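Local coordinates for RagB/SusD domain protein (Flavobacterium johnsoniae, PDB 5J5U), which binds chitin and, as a SusD homologue, probably presents chitin chains at the outer membrane for uptake by a polysaccharide utilization system, at residues A[189-194]-A[415-420]; A[460-465]-A[471-476]; A[33-38]-A[252-257]; A[273-278]-A[407-412]. One frame throughout, in Å; residues are numbered along the deposited sequence.

Contact 1 of 4, residues A[189-194]-A[415-420]; sequences RLRLAM and SIEAYS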
loop_
_atom_site.group_PDB
_atom_site.type_symbol
_atom_site.label_atom_id
_atom_site.label_comp_id
_atom_site.label_asym_id
_atom_site.label_seq_id
_atom_site.Cartn_x
_atom_site.Cartn_y
_atom_site.Cartn_z
ATOM N N ARG A 189 -13.742 -1.870 -0.324
ATOM C CA ARG A 189 -14.710 -1.105 -1.117
ATOM C C ARG A 189 -14.527 0.390 -0.910
ATOM O O ARG A 189 -14.524 1.166 -1.874
ATOM C CB ARG A 189 -16.131 -1.518 -0.762
ATOM C CG ARG A 189 -17.217 -0.761 -1.508
ATOM C CD ARG A 189 -18.506 -1.548 -1.393
ATOM N NE ARG A 189 -19.611 -0.973 -2.146
ATOM C CZ ARG A 189 -20.802 -1.548 -2.246
ATOM N NH1 ARG A 189 -21.025 -2.707 -1.639
ATOM N NH2 ARG A 189 -21.762 -0.979 -2.962
ATOM N N LEU A 190 -14.340 0.787 0.346
ATOM C CA LEU A 190 -14.092 2.199 0.674
ATOM C C LEU A 190 -12.754 2.733 0.110
ATOM O O LEU A 190 -12.643 3.900 -0.288
ATOM C CB LEU A 190 -14.136 2.384 2.200
ATOM C CG LEU A 190 -13.917 3.778 2.772
ATOM C CD1 LEU A 190 -14.993 4.726 2.310
ATOM C CD2 LEU A 190 -13.868 3.709 4.291
ATOM N N ARG A 191 -11.724 1.891 0.151
ATOM C CA ARG A 191 -10.426 2.244 -0.411
ATOM C C ARG A 191 -10.572 2.532 -1.917
ATOM O O ARG A 191 -10.054 3.524 -2.445
ATOM C CB ARG A 191 -9.410 1.116 -0.154
ATOM C CG ARG A 191 -8.111 1.265 -0.922
ATOM C CD ARG A 191 -7.278 -0.003 -0.901
ATOM N NE ARG A 191 -6.553 -0.153 0.351
ATOM C CZ ARG A 191 -5.635 -1.081 0.560
ATOM N NH1 ARG A 191 -5.337 -1.936 -0.418
ATOM N NH2 ARG A 191 -5.008 -1.136 1.735
ATOM N N LEU A 192 -11.285 1.649 -2.607
ATOM C CA LEU A 192 -11.526 1.829 -4.042
ATOM C C LEU A 192 -12.418 3.065 -4.282
ATOM O O LEU A 192 -12.203 3.826 -5.233
ATOM C CB LEU A 192 -12.136 0.556 -4.633
ATOM C CG LEU A 192 -11.186 -0.642 -4.475
ATOM C CD1 LEU A 192 -11.872 -1.955 -4.681
ATOM C CD2 LEU A 192 -9.996 -0.540 -5.405
ATOM N N ALA A 193 -13.402 3.278 -3.410
ATOM C CA ALA A 193 -14.284 4.419 -3.562
ATOM C C ALA A 193 -13.512 5.705 -3.478
ATOM O O ALA A 193 -13.677 6.588 -4.317
ATOM C CB ALA A 193 -15.385 4.412 -2.502
ATOM N N MET A 194 -12.653 5.823 -2.467
ATOM C CA MET A 194 -11.874 7.052 -2.339
ATOM C C MET A 194 -10.909 7.184 -3.506
ATOM O O MET A 194 -10.647 8.301 -3.977
ATOM C CB MET A 194 -11.139 7.105 -1.000
ATOM C CG MET A 194 -12.100 7.233 0.204
ATOM S SD MET A 194 -13.361 8.548 0.100
ATOM C CE MET A 194 -14.689 7.677 -0.637
ATOM N N SER A 415 3.890 0.464 0.524
ATOM C CA SER A 415 4.171 1.665 -0.231
ATOM C C SER A 415 3.379 1.782 -1.525
ATOM O O SER A 415 3.234 2.891 -2.040
ATOM C CB SER A 415 5.669 1.767 -0.540
ATOM O OG SER A 415 6.399 1.946 0.655
ATOM N N ILE A 416 2.888 0.663 -2.051
ATOM C CA ILE A 416 2.061 0.702 -3.245
ATOM C C ILE A 416 0.826 1.593 -2.990
ATOM O O ILE A 416 0.486 2.445 -3.826
ATOM C CB ILE A 416 1.634 -0.707 -3.678
ATOM C CG1 ILE A 416 2.831 -1.486 -4.207
ATOM C CG2 ILE A 416 0.538 -0.655 -4.768
ATOM C CD1 ILE A 416 2.483 -2.923 -4.608
ATOM N N GLU A 417 0.184 1.419 -1.827
ATOM C CA GLU A 417 -1.011 2.202 -1.473
ATOM C C GLU A 417 -0.706 3.680 -1.229
ATOM O O GLU A 417 -1.448 4.542 -1.639
ATOM C CB GLU A 417 -1.697 1.618 -0.241
ATOM C CG GLU A 417 -2.297 0.261 -0.482
ATOM C CD GLU A 417 -3.059 0.209 -1.787
ATOM O OE1 GLU A 417 -3.961 1.058 -1.970
ATOM O OE2 GLU A 417 -2.756 -0.672 -2.626
ATOM N N ALA A 418 0.394 3.955 -0.554
ATOM C CA ALA A 418 0.822 5.319 -0.355
ATOM C C ALA A 418 1.119 5.992 -1.688
ATOM O O ALA A 418 0.794 7.150 -1.867
ATOM C CB ALA A 418 2.034 5.360 0.525
ATOM N N TYR A 419 1.781 5.284 -2.592
ATOM C CA TYR A 419 2.104 5.780 -3.944
ATOM C C TYR A 419 0.828 6.117 -4.699
ATOM O O TYR A 419 0.748 7.158 -5.342
ATOM C CB TYR A 419 2.941 4.750 -4.722
ATOM C CG TYR A 419 3.233 5.077 -6.188
ATOM C CD1 TYR A 419 3.729 6.331 -6.585
ATOM C CD2 TYR A 419 3.063 4.109 -7.170
ATOM C CE1 TYR A 419 4.013 6.614 -7.929
ATOM C CE2 TYR A 419 3.345 4.372 -8.518
ATOM C CZ TYR A 419 3.803 5.624 -8.904
ATOM O OH TYR A 419 4.063 5.835 -10.256
ATOM N N SER A 420 -0.179 5.249 -4.598
ATOM C CA SER A 420 -1.465 5.540 -5.239
ATOM C C SER A 420 -2.167 6.763 -4.603
ATOM O O SER A 420 -2.661 7.649 -5.318
ATOM C CB SER A 420 -2.376 4.308 -5.197
ATOM O OG SER A 420 -1.792 3.219 -5.907
#
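Segments 189-194 and 415-420, both helical, come nearest at Arg191 and Glu417, whose CA atoms stand 9.5 Å apart, so that side chains alone bridge the gap. The two flat ends lie one over the other: the guanidinium of Arg191 and the carboxylate of Glu417 are only 5° from parallel. Arg191 NH1 sits 3.4 Å from Glu417 CD, and Glu417 OE1 lies over the rim of the guanidinium face. The salt bridge, Arg191 NH1 to Glu417 OE2 at 3.6 Å, is therefore long and rests on charge alone, since the oxygen is well out of the guanidinium plane and no N-H is aimed at it. A bend at chi3 (-79°) turns the arginine's broad side to the acid. This buried pair joins two helices of the SusD-like, largely helical fold, in a network where Arg191 NE pairs with Glu339, Glu417 OE1 pairs with Arg195, and Gln113 bonds to both residues through its amide. Arg191 NH2 also bonds to His334 O. With a leucine in place of Arg191, Glu339 would probably lose its arginine partner and Glu417 the cation stacked on it.

Contact 2 of 4, residues A[460-465]-A[471-476]; sequences KNYMEA and GTNDWT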
loop_
_atom_site.group_PDB
_atom_site.type_symbol
_atom_site.label_atom_id
_atom_site.label_comp_id
_atom_site.label_asym_id
_atom_site.label_seq_id
_atom_site.Cartn_x
_atom_site.Cartn_y
_atom_site.Cartn_z
ATOM N N LYS A 460 -1.720 -6.917 -30.530
ATOM C CA LYS A 460 -2.913 -6.133 -30.850
ATOM C C LYS A 460 -3.498 -5.458 -29.619
ATOM O O LYS A 460 -3.671 -4.244 -29.593
ATOM C CB LYS A 460 -3.975 -7.012 -31.525
ATOM C CG LYS A 460 -5.298 -6.294 -31.823
ATOM C CD LYS A 460 -6.419 -7.318 -32.117
ATOM C CE LYS A 460 -7.735 -6.680 -32.566
ATOM N NZ LYS A 460 -8.534 -6.071 -31.453
ATOM N N ASN A 461 -3.772 -6.252 -28.597
ATOM C CA ASN A 461 -4.364 -5.745 -27.373
ATOM C C ASN A 461 -3.422 -4.760 -26.651
ATOM O O ASN A 461 -3.854 -3.682 -26.211
ATOM C CB ASN A 461 -4.746 -6.920 -26.468
ATOM C CG ASN A 461 -5.798 -7.819 -27.115
ATOM O OD1 ASN A 461 -6.648 -7.340 -27.859
ATOM N ND2 ASN A 461 -5.709 -9.123 -26.877
ATOM N N TYR A 462 -2.137 -5.112 -26.596
ATOM C CA TYR A 462 -1.101 -4.228 -26.075
ATOM C C TYR A 462 -1.229 -2.839 -26.719
ATOM O O TYR A 462 -1.385 -1.812 -26.023
ATOM C CB TYR A 462 0.281 -4.844 -26.335
ATOM C CG TYR A 462 1.431 -3.938 -26.019
ATOM C CD1 TYR A 462 1.971 -3.102 -26.994
ATOM C CD2 TYR A 462 1.973 -3.899 -24.744
ATOM C CE1 TYR A 462 3.029 -2.260 -26.706
ATOM C CE2 TYR A 462 3.030 -3.056 -24.446
ATOM C CZ TYR A 462 3.555 -2.240 -25.423
ATOM O OH TYR A 462 4.601 -1.401 -25.113
ATOM N N MET A 463 -1.230 -2.822 -28.053
ATOM C CA MET A 463 -1.343 -1.572 -28.798
ATOM C C MET A 463 -2.673 -0.847 -28.561
ATOM O O MET A 463 -2.699 0.395 -28.545
ATOM C CB MET A 463 -1.161 -1.835 -30.296
ATOM C CG MET A 463 0.279 -2.158 -30.706
ATOM S SD MET A 463 1.464 -0.991 -30.006
ATOM C CE MET A 463 1.019 0.513 -30.898
ATOM N N GLU A 464 -3.771 -1.590 -28.362
ATOM C CA GLU A 464 -5.030 -0.914 -28.034
ATOM C C GLU A 464 -4.908 -0.171 -26.710
ATOM O O GLU A 464 -5.338 1.003 -26.594
ATOM C CB GLU A 464 -6.212 -1.865 -27.978
ATOM C CG GLU A 464 -6.594 -2.404 -29.338
ATOM C CD GLU A 464 -7.865 -3.266 -29.327
ATOM O OE1 GLU A 464 -8.465 -3.449 -28.230
ATOM O OE2 GLU A 464 -8.261 -3.742 -30.422
ATOM N N ALA A 465 -4.312 -0.824 -25.714
ATOM C CA ALA A 465 -4.095 -0.148 -24.413
ATOM C C ALA A 465 -3.148 1.079 -24.552
ATOM O O ALA A 465 -3.381 2.152 -23.959
ATOM C CB ALA A 465 -3.553 -1.118 -23.381
ATOM N N GLY A 471 -0.662 6.883 -26.823
ATOM C CA GLY A 471 0.358 6.406 -27.735
ATOM C C GLY A 471 1.633 5.861 -27.115
ATOM O O GLY A 471 2.517 5.416 -27.839
ATOM N N THR A 472 1.764 5.906 -25.794
ATOM C CA THR A 472 2.975 5.365 -25.140
ATOM C C THR A 472 2.709 4.315 -24.058
ATOM O O THR A 472 1.626 4.243 -23.499
ATOM C CB THR A 472 3.840 6.485 -24.481
ATOM O OG1 THR A 472 2.997 7.324 -23.703
ATOM C CG2 THR A 472 4.526 7.333 -25.518
ATOM N N ASN A 473 3.714 3.476 -23.824
ATOM C CA ASN A 473 3.772 2.582 -22.674
ATOM C C ASN A 473 4.949 3.021 -21.853
ATOM O O ASN A 473 6.002 2.404 -21.884
ATOM C CB ASN A 473 3.914 1.111 -23.059
ATOM C CG ASN A 473 4.086 0.212 -21.836
ATOM O OD1 ASN A 473 3.528 0.492 -20.754
ATOM N ND2 ASN A 473 4.890 -0.848 -21.985
ATOM N N ASP A 474 4.763 4.147 -21.174
ATOM C CA ASP A 474 5.825 4.826 -20.463
ATOM C C ASP A 474 5.455 5.022 -18.977
ATOM O O ASP A 474 4.281 4.978 -18.613
ATOM C CB ASP A 474 6.123 6.153 -21.146
ATOM C CG ASP A 474 7.487 6.663 -20.816
ATOM O OD1 ASP A 474 8.401 5.816 -20.696
ATOM O OD2 ASP A 474 7.651 7.895 -20.676
ATOM N N TRP A 475 6.472 5.195 -18.140
ATOM C CA TRP A 475 6.319 5.425 -16.703
ATOM C C TRP A 475 5.863 6.866 -16.343
ATOM O O TRP A 475 5.520 7.141 -15.221
ATOM C CB TRP A 475 7.628 4.928 -16.039
ATOM C CG TRP A 475 8.910 5.770 -15.838
ATOM C CD1 TRP A 475 9.499 6.064 -14.653
ATOM C CD2 TRP A 475 9.748 6.361 -16.848
ATOM N NE1 TRP A 475 10.655 6.777 -14.849
ATOM C CE2 TRP A 475 10.827 6.980 -16.195
ATOM C CE3 TRP A 475 9.723 6.378 -18.255
ATOM C CZ2 TRP A 475 11.862 7.654 -16.882
ATOM C CZ3 TRP A 475 10.758 7.056 -18.957
ATOM C CH2 TRP A 475 11.803 7.695 -18.254
ATOM N N THR A 476 5.861 7.764 -17.330
ATOM C CA THR A 476 5.265 9.105 -17.233
ATOM C C THR A 476 3.795 9.128 -17.693
ATOM O O THR A 476 3.160 10.181 -17.687
ATOM C CB THR A 476 6.046 10.126 -18.069
ATOM O OG1 THR A 476 6.294 9.556 -19.354
ATOM C CG2 THR A 476 7.397 10.436 -17.415
#
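Tyr462 and Asn473 make one small, well-defined touch between helix 459-468 and the loop that follows it. The amide nitrogen Asn473 ND2 donates to Tyr462 OH over 3.2 Å, but the bond is bent, with an N-H...O angle of 137°, and the hydroxyl is tilted from the amide plane. Ring and amide stand almost perpendicular, 87° apart, and Asn473 ND2 arrives at the ring edge, 3.8 Å from Tyr462 CE2. The methylene closes in as well, Asn473 CB lying 3.3 Å from Tyr462 OH. With CG anti to the backbone N (chi1 172°), the tyrosine ring reaches out from its helix to the loop. The last helix of the chain is tied by one side-chain hydrogen bond to its trailing loop, a short-range helix-to-loop packing contact. The tightly packed side faces helix 452-457 and the loop at Arg447 and Tyr450: Tyr462 rests on Glu454 and Met455, and Asn473 is gripped by Tyr450 O at ND2 and by Arg447 at OD1. Away from this point the segments diverge. Lys460, exposed on the helix, pairs with Glu464 (NZ to OE2, 2.6 Å), while Gly471 and Thr472 are exposed at the near end of segment 471-476.

Contact 3 of 4, residues A[33-38]-A[252-257]; sequences YQHRTN and ISDEHG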
loop_
_atom_site.group_PDB
_atom_site.type_symbol
_atom_site.label_atom_id
_atom_site.label_comp_id
_atom_site.label_asym_id
_atom_site.label_seq_id
_atom_site.Cartn_x
_atom_site.Cartn_y
_atom_site.Cartn_z
ATOM N N TYR A 33 8.745 -9.112 -5.736
ATOM C CA TYR A 33 8.144 -7.798 -6.034
ATOM C C TYR A 33 7.932 -6.927 -4.819
ATOM O O TYR A 33 7.680 -5.734 -4.971
ATOM C CB TYR A 33 6.818 -7.908 -6.814
ATOM C CG TYR A 33 5.617 -8.479 -6.118
ATOM C CD1 TYR A 33 4.907 -7.751 -5.174
ATOM C CD2 TYR A 33 5.143 -9.741 -6.460
ATOM C CE1 TYR A 33 3.758 -8.287 -4.545
ATOM C CE2 TYR A 33 4.012 -10.282 -5.862
ATOM C CZ TYR A 33 3.326 -9.556 -4.912
ATOM O OH TYR A 33 2.213 -10.108 -4.340
ATOM N N GLN A 34 8.028 -7.489 -3.619
ATOM C CA GLN A 34 8.051 -6.630 -2.434
ATOM C C GLN A 34 9.300 -5.779 -2.472
ATOM O O GLN A 34 9.281 -4.594 -2.117
ATOM C CB GLN A 34 8.015 -7.446 -1.131
ATOM C CG GLN A 34 6.701 -8.122 -0.862
ATOM C CD GLN A 34 5.572 -7.129 -0.599
ATOM O OE1 GLN A 34 5.797 -5.970 -0.223
ATOM N NE2 GLN A 34 4.348 -7.586 -0.807
ATOM N N HIS A 35 10.393 -6.386 -2.911
ATOM C CA HIS A 35 11.644 -5.659 -2.994
ATOM C C HIS A 35 11.561 -4.606 -4.112
ATOM O O HIS A 35 11.960 -3.452 -3.929
ATOM C CB HIS A 35 12.813 -6.639 -3.241
ATOM C CG HIS A 35 14.169 -6.044 -3.027
ATOM N ND1 HIS A 35 15.335 -6.730 -3.293
ATOM C CD2 HIS A 35 14.549 -4.828 -2.560
ATOM C CE1 HIS A 35 16.372 -5.960 -3.016
ATOM N NE2 HIS A 35 15.924 -4.801 -2.567
ATOM N N ARG A 36 11.037 -5.001 -5.269
ATOM C CA ARG A 36 11.114 -4.139 -6.447
ATOM C C ARG A 36 9.946 -3.128 -6.546
ATOM O O ARG A 36 10.156 -1.953 -6.829
ATOM C CB ARG A 36 11.182 -5.006 -7.704
ATOM C CG ARG A 36 12.506 -5.756 -7.844
ATOM C CD ARG A 36 12.413 -6.954 -8.812
ATOM N NE ARG A 36 13.723 -7.597 -8.980
ATOM C CZ ARG A 36 14.271 -8.426 -8.094
ATOM N NH1 ARG A 36 13.621 -8.733 -6.981
ATOM N NH2 ARG A 36 15.470 -8.942 -8.313
ATOM N N THR A 37 8.725 -3.568 -6.268
ATOM C CA THR A 37 7.570 -2.697 -6.454
ATOM C C THR A 37 7.202 -1.918 -5.202
ATOM O O THR A 37 6.846 -0.750 -5.288
ATOM C CB THR A 37 6.332 -3.493 -6.898
ATOM O OG1 THR A 37 6.709 -4.425 -7.910
ATOM C CG2 THR A 37 5.288 -2.546 -7.465
ATOM N N ASN A 38 7.291 -2.569 -4.047
ATOM C CA ASN A 38 6.990 -1.938 -2.759
ATOM C C ASN A 38 8.168 -1.083 -2.274
ATOM O O ASN A 38 8.059 0.161 -2.186
ATOM C CB ASN A 38 6.625 -3.030 -1.718
ATOM C CG ASN A 38 6.259 -2.477 -0.318
ATOM O OD1 ASN A 38 6.304 -1.272 -0.042
ATOM N ND2 ASN A 38 5.901 -3.392 0.573
ATOM N N ILE A 252 16.798 -6.953 3.812
ATOM C CA ILE A 252 17.995 -7.762 4.089
ATOM C C ILE A 252 18.903 -7.854 2.856
ATOM O O ILE A 252 20.118 -7.844 2.982
ATOM C CB ILE A 252 17.609 -9.172 4.597
ATOM C CG1 ILE A 252 16.956 -9.057 5.974
ATOM C CG2 ILE A 252 18.824 -10.076 4.739
ATOM C CD1 ILE A 252 16.180 -10.292 6.419
ATOM N N SER A 253 18.327 -7.890 1.659
ATOM C CA SER A 253 19.158 -7.903 0.452
ATOM C C SER A 253 19.762 -6.520 0.159
ATOM O O SER A 253 20.705 -6.410 -0.608
ATOM C CB SER A 253 18.357 -8.392 -0.739
ATOM O OG SER A 253 17.532 -9.456 -0.327
ATOM N N ASP A 254 19.215 -5.475 0.762
ATOM C CA ASP A 254 19.847 -4.156 0.723
ATOM C C ASP A 254 20.916 -4.023 1.814
ATOM O O ASP A 254 21.433 -2.921 2.067
ATOM C CB ASP A 254 18.815 -3.042 0.880
ATOM C CG ASP A 254 17.958 -2.870 -0.356
ATOM O OD1 ASP A 254 18.353 -3.331 -1.448
ATOM O OD2 ASP A 254 16.887 -2.247 -0.239
ATOM N N GLU A 255 21.236 -5.147 2.458
ATOM C CA GLU A 255 22.239 -5.183 3.530
ATOM C C GLU A 255 21.937 -4.202 4.660
ATOM O O GLU A 255 22.853 -3.584 5.198
ATOM C CB GLU A 255 23.625 -4.873 2.965
ATOM C CG GLU A 255 24.061 -5.771 1.822
ATOM C CD GLU A 255 25.444 -5.409 1.329
ATOM O OE1 GLU A 255 26.340 -5.216 2.177
ATOM O OE2 GLU A 255 25.633 -5.292 0.098
ATOM N N HIS A 256 20.658 -4.073 5.011
ATOM C CA HIS A 256 20.219 -3.176 6.079
ATOM C C HIS A 256 20.727 -1.771 5.814
ATOM O O HIS A 256 21.064 -1.038 6.737
ATOM C CB HIS A 256 20.680 -3.694 7.451
ATOM C CG HIS A 256 20.143 -5.052 7.777
ATOM N ND1 HIS A 256 18.869 -5.250 8.270
ATOM C CD2 HIS A 256 20.683 -6.285 7.623
ATOM C CE1 HIS A 256 18.662 -6.542 8.438
ATOM N NE2 HIS A 256 19.743 -7.194 8.047
ATOM N N GLY A 257 20.779 -1.409 4.534
ATOM C CA GLY A 257 21.223 -0.095 4.127
ATOM C C GLY A 257 20.096 0.896 3.930
ATOM O O GLY A 257 20.339 2.049 3.574
#
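The imidazole of His35 points its NE2 at the carboxylate of Asp254, ring and carboxylate planes being 61° apart. The hydrogen bond from His35 NE2 to Asp254 OD1 is 3.1 Å long with an N-H...O angle of 148°. It is asymmetric in its geometry: the oxygen lies close to the ring plane, at the ring edge, whereas the nitrogen meets that oxygen from above the carboxylate plane. Asp254 OD2 stands farther off, 3.6 Å from His35 NE2. Beside the bond, Ser253 CB packs 3.9 Å from His35 CE1, while its hydroxyl turns back to Tyr249 O in its own helix. With CG anti to the backbone N (chi1 -166°), the imidazole extends from helix 31-45 to Asp254. Cutting the side chain back to an alanine here would probably leave Asp254 without this donor and open a gap beside Ser253. Asp254 is the first residue beyond helix 246-253, which ends in a Schellman motif with Glu255 at positive phi. The partly exposed contact thus pins the end of that helix to helix 31-45, with Asp254 also touching Leu39 of that helix and Ala54 and Val55 of helix 53-60.

Contact 4 of 4, residues A[273-278]-A[407-412]; sequences DPRLKM and LWITYL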
loop_
_atom_site.group_PDB
_atom_site.type_symbol
_atom_site.label_atom_id
_atom_site.label_comp_id
_atom_site.label_asym_id
_atom_site.label_seq_id
_atom_site.Cartn_x
_atom_site.Cartn_y
_atom_site.Cartn_z
ATOM N N ASP A 273 5.002 13.023 16.996
ATOM C CA ASP A 273 4.303 11.761 16.772
ATOM C C ASP A 273 4.978 10.663 17.605
ATOM O O ASP A 273 6.197 10.541 17.592
ATOM C CB ASP A 273 4.304 11.414 15.275
ATOM C CG ASP A 273 3.241 10.397 14.899
ATOM O OD1 ASP A 273 3.324 9.262 15.377
ATOM O OD2 ASP A 273 2.325 10.727 14.112
ATOM N N PRO A 274 4.193 9.883 18.365
ATOM C CA PRO A 274 4.774 8.811 19.189
ATOM C C PRO A 274 5.377 7.664 18.364
ATOM O O PRO A 274 6.023 6.771 18.912
ATOM C CB PRO A 274 3.579 8.299 20.007
ATOM C CG PRO A 274 2.570 9.361 19.932
ATOM C CD PRO A 274 2.749 10.038 18.604
ATOM N N ARG A 275 5.160 7.673 17.056
ATOM C CA ARG A 275 5.625 6.557 16.249
ATOM C C ARG A 275 7.092 6.695 15.917
ATOM O O ARG A 275 7.679 5.762 15.394
ATOM C CB ARG A 275 4.808 6.438 14.965
ATOM C CG ARG A 275 3.436 5.832 15.170
ATOM C CD ARG A 275 2.608 5.919 13.912
ATOM N NE ARG A 275 2.157 7.283 13.692
ATOM C CZ ARG A 275 1.114 7.601 12.938
ATOM N NH1 ARG A 275 0.435 6.644 12.316
ATOM N NH2 ARG A 275 0.758 8.867 12.792
ATOM N N LEU A 276 7.674 7.845 16.243
ATOM C CA LEU A 276 9.064 8.167 15.895
ATOM C C LEU A 276 10.082 7.078 16.278
ATOM O O LEU A 276 10.822 6.571 15.412
ATOM C CB LEU A 276 9.470 9.495 16.544
ATOM C CG LEU A 276 10.906 9.957 16.297
ATOM C CD1 LEU A 276 11.132 10.150 14.809
ATOM C CD2 LEU A 276 11.200 11.260 17.039
ATOM N N LYS A 277 10.115 6.724 17.565
ATOM C CA LYS A 277 11.062 5.720 18.079
ATOM C C LYS A 277 10.537 4.290 17.967
ATOM O O LYS A 277 11.308 3.327 18.082
ATOM C CB LYS A 277 11.432 6.018 19.543
ATOM C CG LYS A 277 11.855 7.445 19.803
ATOM C CD LYS A 277 11.970 7.708 21.303
ATOM C CE LYS A 277 12.739 8.978 21.592
ATOM N NZ LYS A 277 12.851 9.205 23.056
ATOM N N MET A 278 9.232 4.146 17.745
ATOM C CA MET A 278 8.687 2.832 17.429
ATOM C C MET A 278 9.217 2.395 16.065
ATOM O O MET A 278 9.319 1.204 15.790
ATOM C CB MET A 278 7.154 2.858 17.423
ATOM C CG MET A 278 6.524 3.367 18.724
ATOM S SD MET A 278 4.719 3.425 18.682
ATOM C CE MET A 278 4.349 1.674 18.501
ATOM N N LEU A 407 -2.390 9.090 6.163
ATOM C CA LEU A 407 -2.481 7.847 5.388
ATOM C C LEU A 407 -1.102 7.403 4.883
ATOM O O LEU A 407 -0.761 6.230 4.892
ATOM C CB LEU A 407 -3.441 8.020 4.199
ATOM C CG LEU A 407 -4.938 7.899 4.495
ATOM C CD1 LEU A 407 -5.747 8.584 3.405
ATOM C CD2 LEU A 407 -5.348 6.447 4.636
ATOM N N TRP A 408 -0.320 8.376 4.452
ATOM C CA TRP A 408 1.035 8.155 3.982
ATOM C C TRP A 408 1.872 7.523 5.095
ATOM O O TRP A 408 2.746 6.680 4.834
ATOM C CB TRP A 408 1.626 9.490 3.490
ATOM C CG TRP A 408 3.059 9.447 3.125
ATOM C CD1 TRP A 408 3.610 8.818 2.046
ATOM C CD2 TRP A 408 4.141 10.080 3.817
ATOM N NE1 TRP A 408 4.971 9.005 2.033
ATOM C CE2 TRP A 408 5.322 9.782 3.107
ATOM C CE3 TRP A 408 4.226 10.879 4.964
ATOM C CZ2 TRP A 408 6.572 10.248 3.510
ATOM C CZ3 TRP A 408 5.464 11.340 5.362
ATOM C CH2 TRP A 408 6.621 11.035 4.633
ATOM N N ILE A 409 1.573 7.891 6.342
ATOM C CA ILE A 409 2.264 7.270 7.472
ATOM C C ILE A 409 1.697 5.878 7.736
ATOM O O ILE A 409 2.434 4.919 7.954
ATOM C CB ILE A 409 2.180 8.146 8.741
ATOM C CG1 ILE A 409 2.958 9.448 8.503
ATOM C CG2 ILE A 409 2.769 7.411 9.938
ATOM C CD1 ILE A 409 2.934 10.423 9.654
ATOM N N THR A 410 0.384 5.764 7.659
ATOM C CA THR A 410 -0.313 4.507 7.880
ATOM C C THR A 410 0.074 3.446 6.842
ATOM O O THR A 410 0.176 2.256 7.180
ATOM C CB THR A 410 -1.843 4.759 7.879
ATOM O OG1 THR A 410 -2.199 5.394 9.116
ATOM C CG2 THR A 410 -2.633 3.479 7.750
ATOM N N TYR A 411 0.339 3.882 5.605
ATOM C CA TYR A 411 0.715 2.980 4.520
ATOM C C TYR A 411 2.187 2.655 4.474
ATOM O O TYR A 411 2.663 2.107 3.478
ATOM C CB TYR A 411 0.327 3.568 3.170
ATOM C CG TYR A 411 -1.149 3.544 2.865
ATOM C CD1 TYR A 411 -1.927 2.418 3.128
ATOM C CD2 TYR A 411 -1.768 4.655 2.341
ATOM C CE1 TYR A 411 -3.292 2.406 2.855
ATOM C CE2 TYR A 411 -3.114 4.654 2.048
ATOM C CZ TYR A 411 -3.876 3.539 2.309
ATOM O OH TYR A 411 -5.225 3.573 2.010
ATOM N N LEU A 412 2.921 3.000 5.526
ATOM C CA LEU A 412 4.332 2.628 5.598
ATOM C C LEU A 412 4.452 1.106 5.563
ATOM O O LEU A 412 3.606 0.421 6.132
ATOM C CB LEU A 412 4.978 3.208 6.854
ATOM C CG LEU A 412 6.500 3.159 6.904
ATOM C CD1 LEU A 412 7.054 3.962 5.754
ATOM C CD2 LEU A 412 7.029 3.689 8.277
HETATM O O HOH W 1 -1.853 7.636 11.051
#
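The guanidinium of Arg275 carries Ile409 CG2 over the centre of one face, the methyl 3.4 Å above the plane, while its edges are given to polar partners. Asp273 lies at one edge and a bridging water at another. The aspartate is held side-on by two nitrogens: Arg275 NE bonds to Asp273 OD1 at 2.8 Å, and Arg275 NH2 bonds to Asp273 OD2, also at 2.8 Å and nearly straight (174°), through the syn lone pair of that oxygen. The two bonds fix the rotation of the guanidinium plane and hold one face against the isoleucine. Arg275 NH1, on the far side of CZ from that edge, donates at 2.8 Å to the water, which lies 3.0 Å from Thr410 OG1 and so links the segments. The main polar partner of Thr410 OG1 is Ser338 OG, and Arg275 NH2 has a second acceptor in Gln406 OE1 of helix 399-410. CG2 of Ile409, the branch anti to the backbone N, is the one that meets the arginine; the residue also rests on Tyr267 and Leu268 of helix 262-270. Asp273 OD1 accepts a second bond, from the backbone N of Arg275 (3.0 Å), using its anti lone pair. That bond is an aspartate cap at the type I turn from Asp273 to Leu276 before short helix 276-279; the turn's arginine packs against the C-terminal end of helix 399-410 in the SusD-like fold.

How the contacts relate
Contacts 1 and 4 are buried, contact 3 lies at the surface, and contact 2 is partly buried, its centre about 25 Å from that of the chain. Both buried contacts use an arginine face, against a carboxylate in contact 1 and a methyl group in contact 4; contact 2 rests on one amide-to-hydroxyl hydrogen bond and contact 3 on one from histidine to carboxylate. Contact 4 lies on helix 399-410 and contact 1 on helix 415-425, consecutive in the chain; they touch where Tyr411 packs on Glu417 and Ala418. Contact 1 also meets contact 3, through a probable hydrogen bond between Ser415 N and Asn38 OD1. Contact 2 touches no other, though its nearest atoms come to about 5 Å from contact 1.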